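Local structure of catabolite control protein A (Lactococcus lactis, 2O20) at residues D[87-91]-D[92-96]; D[192-195]-D[196-200]; D[212-215]-D[216-219]; D[297-300]-D[301-305]. The protein probably acts as a global transcriptional regulator of carbon catabolite repression and activation, binding DNA as a member of the LacI family. The protein carries 1 engineered substitution. All blocks are in the same frame, centred on the assembly; numbering follows the deposited sequence. Where two conformers were deposited one is given.

Contact 1 of 4, residues D[87-91]-D[92-96]; sequences DIASM and YKYNM. Engineered in segment 87-91: Ala-89 (natural residue Asp).
Tyr-94 N reaches back to Ala-89 O at 3.1 Å, and Lys-93 N to Ser-90 O at 3.0 Å: together these two bonds make the Schellman motif that ends helix 76-91. Lys-93 is its C-prime residue, and its positive phi of 54° turns the chain off the helix toward strand 95-100, within the beta-alpha-beta unit that begins with strand 65-70. The Tyr-94 bond is fairly straight (163° at the hydrogen), though the donor sits above the carbonyl plane; Lys-93 N meets its acceptor from still further out of plane. Ala-89 O also takes a weak bond from Tyr-92 N, so two amides share this one oxygen. A water donates to Tyr-94 O at 2.6 Å and, in the conformer described, to Ser-90 OG, which is also hydrogen-bonded to Asp-86 O one turn earlier. Ala-89 O and Ser-90 O thus both find their partners in the turn itself.

Tyr-92 leans back along the helix, its CD2 lying 3.3 Å from Ile-88 O. Met-91 runs beside it, CG anti to the backbone N (chi1 -174°), in a distant Met-aromatic contact with SD 5.5 Å from the centroid of the Tyr-92 ring, above the face. Tyr-92 CB rests over one face of Tyr-94, toward the rim. CB of the engineered Ala-89 touches Met-96 SD at 3.7 Å.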
loop_
_atom_site.group_PDB
_atom_site.type_symbol
_atom_site.label_atom_id
_atom_site.label_comp_id
_atom_site.label_asym_id
_atom_site.label_seq_id
_atom_site.Cartn_x
_atom_site.Cartn_y
_atom_site.Cartn_z
ATOM N N ASP D 87 -4.921 -1.608 -16.387
ATOM C CA ASP D 87 -5.887 -0.858 -17.158
ATOM C C ASP D 87 -5.703 -1.001 -18.675
ATOM O O ASP D 87 -6.705 -1.158 -19.419
ATOM C CB ASP D 87 -5.894 0.603 -16.712
ATOM C CG ASP D 87 -6.684 0.807 -15.417
ATOM O OD1 ASP D 87 -7.137 -0.218 -14.849
ATOM O OD2 ASP D 87 -6.810 1.980 -14.952
ATOM N N ILE D 88 -4.450 -0.967 -19.130
ATOM C CA ILE D 88 -4.166 -1.081 -20.549
ATOM C C ILE D 88 -4.380 -2.509 -21.055
ATOM O O ILE D 88 -4.942 -2.732 -22.157
ATOM C CB ILE D 88 -2.724 -0.591 -20.882
ATOM C CG1 ILE D 88 -2.555 0.906 -20.531
ATOM C CG2 ILE D 88 -2.378 -0.863 -22.363
ATOM C CD1 ILE D 88 -3.283 1.842 -21.480
ATOM N N ALA D 89 -3.937 -3.483 -20.274
ATOM C CA ALA D 89 -4.137 -4.891 -20.628
ATOM C C ALA D 89 -5.640 -5.267 -20.641
ATOM O O ALA D 89 -6.130 -5.920 -21.566
ATOM C CB ALA D 89 -3.360 -5.798 -19.656
ATOM N N SER D 90 -6.380 -4.813 -19.638
ATOM C CA SER D 90 -7.814 -5.065 -19.566
ATOM C C SER D 90 -8.650 -4.429 -20.707
ATOM O O SER D 90 -9.717 -4.952 -21.080
ATOM C CB SER D 90 -8.344 -4.619 -18.204
ATOM O OG SER D 90 -7.760 -5.422 -17.192
ATOM N N MET D 91 -8.157 -3.334 -21.273
ATOM C CA MET D 91 -8.774 -2.704 -22.429
ATOM C C MET D 91 -8.853 -3.667 -23.621
ATOM O O MET D 91 -9.798 -3.615 -24.410
ATOM C CB MET D 91 -7.960 -1.471 -22.808
ATOM C CG MET D 91 -8.541 -0.629 -23.897
ATOM S SD MET D 91 -7.758 0.995 -23.954
ATOM C CE MET D 91 -6.036 0.572 -24.184
ATOM N N TYR D 92 -7.831 -4.515 -23.759
ATOM C CA TYR D 92 -7.783 -5.521 -24.818
ATOM C C TYR D 92 -8.287 -6.898 -24.368
ATOM O O TYR D 92 -8.175 -7.852 -25.106
ATOM C CB TYR D 92 -6.362 -5.641 -25.366
ATOM C CG TYR D 92 -5.831 -4.362 -25.972
ATOM C CD1 TYR D 92 -6.392 -3.827 -27.138
ATOM C CD2 TYR D 92 -4.792 -3.670 -25.369
ATOM C CE1 TYR D 92 -5.910 -2.630 -27.691
ATOM C CE2 TYR D 92 -4.290 -2.500 -25.926
ATOM C CZ TYR D 92 -4.855 -1.992 -27.090
ATOM O OH TYR D 92 -4.364 -0.825 -27.637
ATOM N N LYS D 93 -8.837 -6.970 -23.151
ATOM C CA LYS D 93 -9.253 -8.204 -22.497
ATOM C C LYS D 93 -8.152 -9.288 -22.414
ATOM O O LYS D 93 -8.418 -10.484 -22.545
ATOM C CB LYS D 93 -10.542 -8.728 -23.139
ATOM C CG LYS D 93 -11.466 -7.618 -23.605
ATOM C CD LYS D 93 -12.944 -7.753 -23.238
ATOM C CE LYS D 93 -13.545 -9.093 -23.509
ATOM N NZ LYS D 93 -15.035 -9.098 -23.293
ATOM N N TYR D 94 -6.911 -8.854 -22.193
ATOM C CA TYR D 94 -5.786 -9.780 -21.983
ATOM C C TYR D 94 -5.896 -10.359 -20.568
ATOM O O TYR D 94 -6.467 -9.720 -19.670
ATOM C CB TYR D 94 -4.418 -9.083 -22.103
ATOM C CG TYR D 94 -4.079 -8.481 -23.458
ATOM C CD1 TYR D 94 -4.714 -8.901 -24.642
ATOM C CD2 TYR D 94 -3.070 -7.512 -23.558
ATOM C CE1 TYR D 94 -4.372 -8.345 -25.874
ATOM C CE2 TYR D 94 -2.728 -6.948 -24.777
ATOM C CZ TYR D 94 -3.370 -7.365 -25.925
ATOM O OH TYR D 94 -2.997 -6.776 -27.092
ATOM N N ASN D 95 -5.345 -11.540 -20.360
ATOM C CA ASN D 95 -5.216 -12.092 -19.001
ATOM C C ASN D 95 -3.985 -11.504 -18.328
ATOM O O ASN D 95 -2.958 -11.292 -18.971
ATOM C CB ASN D 95 -5.098 -13.624 -19.024
ATOM C CG ASN D 95 -6.266 -14.304 -19.694
ATOM O OD1 ASN D 95 -6.069 -15.225 -20.492
ATOM N ND2 ASN D 95 -7.466 -13.889 -19.368
ATOM N N MET D 96 -4.080 -11.245 -17.023
ATOM C CA MET D 96 -2.974 -10.696 -16.215
ATOM C C MET D 96 -2.632 -11.712 -15.114
ATOM O O MET D 96 -3.536 -12.175 -14.422
ATOM C CB MET D 96 -3.425 -9.413 -15.499
ATOM C CG MET D 96 -3.604 -8.192 -16.370
ATOM S SD MET D 96 -2.065 -7.303 -16.559
ATOM C CE MET D 96 -1.755 -6.862 -14.843
HETATM O O HOH W 1 -7.263 -8.443 -17.533
#

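Contact 2 of 4, residues D[192-195]-D[196-200]; sequences DVEN and TERMV. With SO4 (sulfate ion), chain L.
The guanidinium of Arg-198 takes Asn-195 OD1 at its edge, near its plane, with NH1 donating over 2.8 Å; Glu-194 CB and sulfate O3 approach the same group obliquely. The Asn-195 amide lies alongside, its plane turned 38° from the guanidinium. NH1 meets OD1 from above the amide plane. Arg-198 gets there with CG anti to its carbonyl carbon (chi1 -71°) and a chain extended to NE, running back along the first turn of helix 193-208. The other end of the amide points ND2 at sulfate O2, 3.2 Å away in an almost straight bond, and also bonds Ser-189 O. NH1 adds a weak bond to sulfate O3. Thr-150 OG1 and Ile-151 N hold the Glu-194 carboxylate, whose OE2 still lies 3.3 Å from sulfate O1; Asp-192, at the N-cap position, is held by Ser-129 OG and has OD2 3.6 Å from the same O1. Beneath them the helix continues its regular backbone bonds, such as Arg-198 N to Glu-194 O at 3.0 Å.

Replacing Arg-198 by an alanine would probably leave Asn-195 OD1 without this donor and take the guanidinium charge away from the anion. The sulfate probably came from the crystallisation liquor; amide, guanidinium and two acids around it make a polar, mixed-charge pocket in the cleft between the lobes, where LacI-family relatives bind effectors and this protein may too.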
loop_
_atom_site.group_PDB
_atom_site.type_symbol
_atom_site.label_atom_id
_atom_site.label_comp_id
_atom_site.label_asym_id
_atom_site.label_seq_id
_atom_site.Cartn_x
_atom_site.Cartn_y
_atom_site.Cartn_z
ATOM N N ASP D 192 23.584 -0.958 -9.427
ATOM C CA ASP D 192 22.472 -0.798 -10.356
ATOM C C ASP D 192 22.521 0.546 -11.099
ATOM O O ASP D 192 22.839 1.578 -10.509
ATOM C CB ASP D 192 21.158 -0.942 -9.580
ATOM C CG ASP D 192 21.026 -2.306 -8.917
ATOM O OD1 ASP D 192 21.679 -3.255 -9.387
ATOM O OD2 ASP D 192 20.266 -2.443 -7.940
ATOM N N VAL D 193 22.170 0.523 -12.385
ATOM C CA VAL D 193 22.349 1.682 -13.274
ATOM C C VAL D 193 21.661 2.938 -12.735
ATOM O O VAL D 193 22.265 3.999 -12.657
ATOM C CB VAL D 193 21.843 1.392 -14.705
ATOM C CG1 VAL D 193 21.886 2.656 -15.574
ATOM C CG2 VAL D 193 22.666 0.293 -15.344
ATOM N N GLU D 194 20.393 2.787 -12.369
ATOM C CA GLU D 194 19.582 3.864 -11.795
ATOM C C GLU D 194 20.229 4.551 -10.584
ATOM O O GLU D 194 20.124 5.768 -10.416
ATOM C CB GLU D 194 18.175 3.349 -11.432
ATOM C CG GLU D 194 18.123 2.054 -10.623
ATOM C CD GLU D 194 18.140 0.754 -11.468
ATOM O OE1 GLU D 194 18.535 0.768 -12.663
ATOM O OE2 GLU D 194 17.751 -0.295 -10.901
ATOM N N ASN D 195 20.927 3.769 -9.768
ATOM C CA ASN D 195 21.635 4.306 -8.594
ATOM C C ASN D 195 22.999 4.969 -8.889
ATOM O O ASN D 195 23.381 5.933 -8.231
ATOM C CB ASN D 195 21.776 3.203 -7.553
ATOM C CG ASN D 195 20.461 2.870 -6.912
ATOM O OD1 ASN D 195 19.636 3.765 -6.728
ATOM N ND2 ASN D 195 20.233 1.587 -6.586
ATOM N N THR D 196 23.715 4.453 -9.876
ATOM C CA THR D 196 24.887 5.156 -10.428
ATOM C C THR D 196 24.463 6.475 -11.081
ATOM O O THR D 196 25.178 7.449 -10.987
ATOM C CB THR D 196 25.657 4.266 -11.408
ATOM O OG1 THR D 196 24.756 3.783 -12.395
ATOM C CG2 THR D 196 26.240 3.081 -10.713
ATOM N N GLU D 197 23.261 6.532 -11.667
ATOM C CA GLU D 197 22.716 7.788 -12.227
ATOM C C GLU D 197 22.343 8.792 -11.120
ATOM O O GLU D 197 22.632 9.978 -11.244
ATOM C CB GLU D 197 21.508 7.511 -13.136
ATOM C CG GLU D 197 21.798 6.577 -14.328
ATOM C CD GLU D 197 22.335 7.277 -15.567
ATOM O OE1 GLU D 197 22.513 8.516 -15.558
ATOM O OE2 GLU D 197 22.579 6.567 -16.570
ATOM N N ARG D 198 21.705 8.311 -10.039
ATOM C CA ARG D 198 21.430 9.142 -8.870
ATOM C C ARG D 198 22.733 9.703 -8.292
ATOM O O ARG D 198 22.823 10.892 -7.972
ATOM C CB ARG D 198 20.676 8.337 -7.790
ATOM C CG ARG D 198 19.241 8.025 -8.183
ATOM C CD ARG D 198 18.608 7.154 -7.109
ATOM N NE ARG D 198 17.180 6.963 -7.320
ATOM C CZ ARG D 198 16.603 5.831 -7.714
ATOM N NH1 ARG D 198 17.306 4.756 -8.016
ATOM N NH2 ARG D 198 15.291 5.775 -7.828
ATOM N N MET D 199 23.740 8.847 -8.163
ATOM C CA MET D 199 25.075 9.284 -7.693
ATOM C C MET D 199 25.703 10.396 -8.539
ATOM O O MET D 199 26.248 11.353 -7.985
ATOM C CB MET D 199 26.052 8.113 -7.627
ATOM C CG MET D 199 27.376 8.498 -7.037
ATOM S SD MET D 199 27.301 8.761 -5.252
ATOM C CE MET D 199 27.978 7.184 -4.710
ATOM N N VAL D 200 25.606 10.291 -9.867
ATOM C CA VAL D 200 26.183 11.304 -10.731
ATOM C C VAL D 200 25.460 12.623 -10.488
ATOM O O VAL D 200 26.098 13.642 -10.343
ATOM C CB VAL D 200 26.154 10.887 -12.213
ATOM C CG1 VAL D 200 26.657 12.022 -13.139
ATOM C CG2 VAL D 200 26.996 9.621 -12.425
HETATM S S SO4 L . 16.575 0.513 -6.675
HETATM O O1 SO4 L . 17.415 -0.240 -7.614
HETATM O O2 SO4 L . 17.360 0.813 -5.475
HETATM O O3 SO4 L . 16.128 1.753 -7.311
HETATM O O4 SO4 L . 15.420 -0.311 -6.311
#

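Contact 3 of 4, residues D[212-215]-D[216-219]; sequences EFDE and NLVF
Asp-214 OD1 accepts the backbone N-H of Asn-216 at 2.9 Å, a side-chain-to-backbone bond two residues on that closes an Asx turn. The amide meets the oxygen from above the carboxylate plane, 60° out of it, and the bond is moderately straight at the hydrogen (156°). What brings OD1 forward is the first torsion of Asp-214: CG lies opposite the backbone N (chi1 -180°), swung over the start of the following turn. That turn is a short 3-10 bend. Leu-217 N bonds Asp-214 O at 3.1 Å and Val-218 N bonds Glu-215 O at 3.1 Å, each donor standing well above its carbonyl plane. Three successive amides, of Asn-216, Leu-217 and Val-218, therefore all have acceptors within the loop.

Next to this turn, Phe-213 brings CE1 to Val-218 CG2 at 4.0 Å, the two side chains crossing at about a right angle. One face of its ring looks toward Glu-215 N, offset to the rim, and helix 193-208 meets the same ring through Met-199, Tyr-202 and Gln-203. Leu-217 and Phe-219 make backbone hydrogen bonds with Tyr-185, which sets strand 218-219 at the edge of the four-stranded parallel sheet.

A leucine in place of Asp-214 is likely to leave the amide of Asn-216 without its acceptor and the turn less firmly fixed. In chemical terms, the carboxylate ties its own side chain into the bend, and its negative charge probably favours the row of N-H groups there.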
loop_
_atom_site.group_PDB
_atom_site.type_symbol
_atom_site.label_atom_id
_atom_site.label_comp_id
_atom_site.label_asym_id
_atom_site.label_seq_id
_atom_site.Cartn_x
_atom_site.Cartn_y
_atom_site.Cartn_z
ATOM N N GLU D 212 32.731 19.240 -0.993
ATOM C CA GLU D 212 33.451 17.981 -1.227
ATOM C C GLU D 212 32.550 16.775 -1.034
ATOM O O GLU D 212 31.757 16.732 -0.086
ATOM C CB GLU D 212 34.686 17.864 -0.321
ATOM C CG GLU D 212 35.645 19.043 -0.437
ATOM C CD GLU D 212 37.039 18.744 0.090
ATOM O OE1 GLU D 212 38.017 19.144 -0.583
ATOM O OE2 GLU D 212 37.164 18.122 1.169
ATOM N N PHE D 213 32.684 15.813 -1.947
ATOM C CA PHE D 213 32.001 14.543 -1.871
ATOM C C PHE D 213 32.628 13.686 -0.791
ATOM O O PHE D 213 33.833 13.619 -0.652
ATOM C CB PHE D 213 32.066 13.811 -3.227
ATOM C CG PHE D 213 31.622 12.378 -3.174
ATOM C CD1 PHE D 213 30.289 12.050 -2.948
ATOM C CD2 PHE D 213 32.529 11.355 -3.362
ATOM C CE1 PHE D 213 29.883 10.738 -2.891
ATOM C CE2 PHE D 213 32.133 10.042 -3.303
ATOM C CZ PHE D 213 30.795 9.726 -3.078
ATOM N N ASP D 214 31.785 13.006 -0.032
ATOM C CA ASP D 214 32.233 12.163 1.059
ATOM C C ASP D 214 31.432 10.874 0.955
ATOM O O ASP D 214 30.209 10.900 1.149
ATOM C CB ASP D 214 31.945 12.868 2.384
ATOM C CG ASP D 214 32.384 12.060 3.591
ATOM O OD1 ASP D 214 32.914 10.916 3.451
ATOM O OD2 ASP D 214 32.200 12.586 4.703
ATOM N N GLU D 215 32.099 9.770 0.615
ATOM C CA GLU D 215 31.409 8.497 0.465
ATOM C C GLU D 215 30.719 8.076 1.777
ATOM O O GLU D 215 29.779 7.274 1.763
ATOM C CB GLU D 215 32.356 7.400 -0.043
ATOM C CG GLU D 215 33.473 7.033 0.909
ATOM C CD GLU D 215 34.188 5.748 0.511
ATOM O OE1 GLU D 215 35.380 5.604 0.864
ATOM O OE2 GLU D 215 33.560 4.883 -0.149
ATOM N N ASN D 216 31.156 8.630 2.907
ATOM C CA ASN D 216 30.552 8.269 4.197
ATOM C C ASN D 216 29.172 8.877 4.468
ATOM O O ASN D 216 28.515 8.513 5.461
ATOM C CB ASN D 216 31.526 8.548 5.328
ATOM C CG ASN D 216 32.731 7.616 5.289
ATOM O OD1 ASN D 216 33.818 7.965 5.753
ATOM N ND2 ASN D 216 32.546 6.430 4.712
ATOM N N LEU D 217 28.716 9.770 3.580
ATOM C CA LEU D 217 27.340 10.267 3.622
ATOM C C LEU D 217 26.425 9.601 2.580
ATOM O O LEU D 217 25.320 10.081 2.332
ATOM C CB LEU D 217 27.306 11.793 3.497
ATOM C CG LEU D 217 27.971 12.614 4.619
ATOM C CD1 LEU D 217 27.838 14.121 4.288
ATOM C CD2 LEU D 217 27.380 12.330 5.965
ATOM N N VAL D 218 26.893 8.500 1.979
ATOM C CA VAL D 218 26.092 7.685 1.085
ATOM C C VAL D 218 25.830 6.353 1.786
ATOM O O VAL D 218 26.736 5.706 2.337
ATOM C CB VAL D 218 26.754 7.485 -0.295
ATOM C CG1 VAL D 218 25.881 6.583 -1.183
ATOM C CG2 VAL D 218 26.998 8.835 -0.950
ATOM N N PHE D 219 24.557 6.015 1.835
ATOM C CA PHE D 219 24.076 4.864 2.580
ATOM C C PHE D 219 23.381 3.933 1.593
ATOM O O PHE D 219 22.277 4.227 1.135
ATOM C CB PHE D 219 23.136 5.343 3.686
ATOM C CG PHE D 219 23.822 6.194 4.718
ATOM C CD1 PHE D 219 24.390 5.622 5.856
ATOM C CD2 PHE D 219 23.965 7.574 4.536
ATOM C CE1 PHE D 219 25.059 6.413 6.800
ATOM C CE2 PHE D 219 24.641 8.362 5.467
ATOM C CZ PHE D 219 25.181 7.785 6.606
#

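Contact 4 of 4, residues D[297-300]-D[301-305]; sequences LGAV and AMRLL
Ala-299 CB lies under one face of the Arg-303 guanidinium, 4.0 Å from its plane and offset toward the rim. Val-300 adds CG2 at 4.1 Å from Arg-303 NH1, its side chain crossing the arginine obliquely. The arginine reaches back over the preceding turn because CG stands anti to the carbonyl carbon (chi1 -80°), with the rest of the chain extended to NE; on the way its CG passes 3.4 Å from Ala-299 O. That same oxygen accepts Arg-303 N at 2.9 Å, so the backbone fixes the root of the side chain whose end lies over Ala-299 CB.

Around this pair the helix keeps its regular i to i+4 ladder: Ala-301 N to Leu-297 O, Met-302 N to Gly-298 O at 2.9 Å, and Leu-304 N to Val-300 O. One turn on, Met-302 O receives the hydroxyl group of Thr-306 in a hydrogen bond.

Two flanks of helix 294-309 pack against neighbours. Ala-301 rests on Val-146 and Val-148 of strand 145-148 and on Val-160 of strand 159-161, which Leu-297 also meets, while Ala-299, Met-302 and Arg-303 pack against Ile-88 of helix 76-91.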
loop_
_atom_site.group_PDB
_atom_site.type_symbol
_atom_site.label_atom_id
_atom_site.label_comp_id
_atom_site.label_asym_id
_atom_site.label_seq_id
_atom_site.Cartn_x
_atom_site.Cartn_y
_atom_site.Cartn_z
ATOM N N LEU D 297 3.891 5.241 -15.817
ATOM C CA LEU D 297 5.001 4.335 -16.038
ATOM C C LEU D 297 4.513 2.951 -16.442
ATOM O O LEU D 297 5.050 2.361 -17.383
ATOM C CB LEU D 297 5.890 4.233 -14.766
ATOM C CG LEU D 297 6.771 5.408 -14.360
ATOM C CD1 LEU D 297 7.335 5.188 -12.988
ATOM C CD2 LEU D 297 7.919 5.623 -15.355
ATOM N N GLY D 298 3.514 2.431 -15.709
ATOM C CA GLY D 298 2.828 1.160 -16.027
ATOM C C GLY D 298 2.049 1.177 -17.360
ATOM O O GLY D 298 2.165 0.252 -18.170
ATOM N N ALA D 299 1.238 2.212 -17.570
ATOM C CA ALA D 299 0.448 2.337 -18.800
ATOM C C ALA D 299 1.353 2.422 -20.025
ATOM O O ALA D 299 1.135 1.727 -21.034
ATOM C CB ALA D 299 -0.478 3.538 -18.723
ATOM N N VAL D 300 2.387 3.257 -19.941
ATOM C CA VAL D 300 3.324 3.447 -21.054
ATOM C C VAL D 300 4.053 2.140 -21.347
ATOM O O VAL D 300 4.224 1.776 -22.513
ATOM C CB VAL D 300 4.308 4.649 -20.791
ATOM C CG1 VAL D 300 5.444 4.660 -21.777
ATOM C CG2 VAL D 300 3.542 5.964 -20.869
ATOM N N ALA D 301 4.456 1.428 -20.289
ATOM C CA ALA D 301 5.116 0.138 -20.434
ATOM C C ALA D 301 4.215 -0.888 -21.097
ATOM O O ALA D 301 4.659 -1.668 -21.956
ATOM C CB ALA D 301 5.550 -0.377 -19.088
ATOM N N MET D 302 2.949 -0.925 -20.688
ATOM C CA MET D 302 2.034 -1.937 -21.234
ATOM C C MET D 302 1.678 -1.623 -22.723
ATOM O O MET D 302 1.512 -2.539 -23.548
ATOM C CB MET D 302 0.799 -2.086 -20.328
ATOM C CG MET D 302 -0.079 -3.264 -20.666
ATOM S SD MET D 302 0.695 -4.908 -20.553
ATOM C CE MET D 302 0.431 -5.497 -22.223
ATOM N N ARG D 303 1.621 -0.339 -23.066
ATOM C CA ARG D 303 1.436 0.093 -24.466
ATOM C C ARG D 303 2.579 -0.398 -25.352
ATOM O O ARG D 303 2.349 -0.876 -26.479
ATOM C CB ARG D 303 1.309 1.620 -24.561
ATOM C CG ARG D 303 -0.063 2.131 -24.213
ATOM C CD ARG D 303 -0.162 3.637 -24.342
ATOM N NE ARG D 303 -1.350 4.119 -23.641
ATOM C CZ ARG D 303 -1.370 5.060 -22.704
ATOM N NH1 ARG D 303 -0.251 5.696 -22.333
ATOM N NH2 ARG D 303 -2.538 5.386 -22.148
ATOM N N LEU D 304 3.808 -0.282 -24.834
ATOM C CA LEU D 304 4.991 -0.713 -25.546
ATOM C C LEU D 304 4.947 -2.242 -25.695
ATOM O O LEU D 304 5.101 -2.776 -26.794
ATOM C CB LEU D 304 6.261 -0.243 -24.804
ATOM C CG LEU D 304 7.637 -0.632 -25.368
ATOM C CD1 LEU D 304 7.750 -0.208 -26.770
ATOM C CD2 LEU D 304 8.762 -0.007 -24.570
ATOM N N LEU D 305 4.705 -2.942 -24.592
ATOM C CA LEU D 305 4.635 -4.407 -24.628
ATOM C C LEU D 305 3.565 -4.924 -25.630
ATOM O O LEU D 305 3.769 -5.936 -26.273
ATOM C CB LEU D 305 4.392 -4.996 -23.236
ATOM C CG LEU D 305 4.455 -6.535 -23.080
ATOM C CD1 LEU D 305 5.822 -7.145 -23.493
ATOM C CD2 LEU D 305 4.125 -6.951 -21.671
#

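In the fold
The four contacts fall into two pairs, one in each lobe of the periplasmic-binding-protein-like fold. Contacts 1 and 4 belong to the lobe with the six-stranded parallel sheet; their centres are 12 Å apart, and Ile-88 CD1 lies 3.7 Å from Arg-303 NH2. Contacts 2 and 3 lie in the lobe with the four-stranded sheet, centres 14 Å apart, joined where Met-199 SD meets Phe-213 CE1 at 4.0 Å. Contact 2, with its sulfate, borders the cleft between the lobes, since Asp-192 and Glu-194 bond Ser-129 and Thr-150 of the other lobe; effectors probably bind there. Its nearest atoms are about 10 Å from those of contact 4. Contacts 1 and 3 are farthest apart, centres 45 Å.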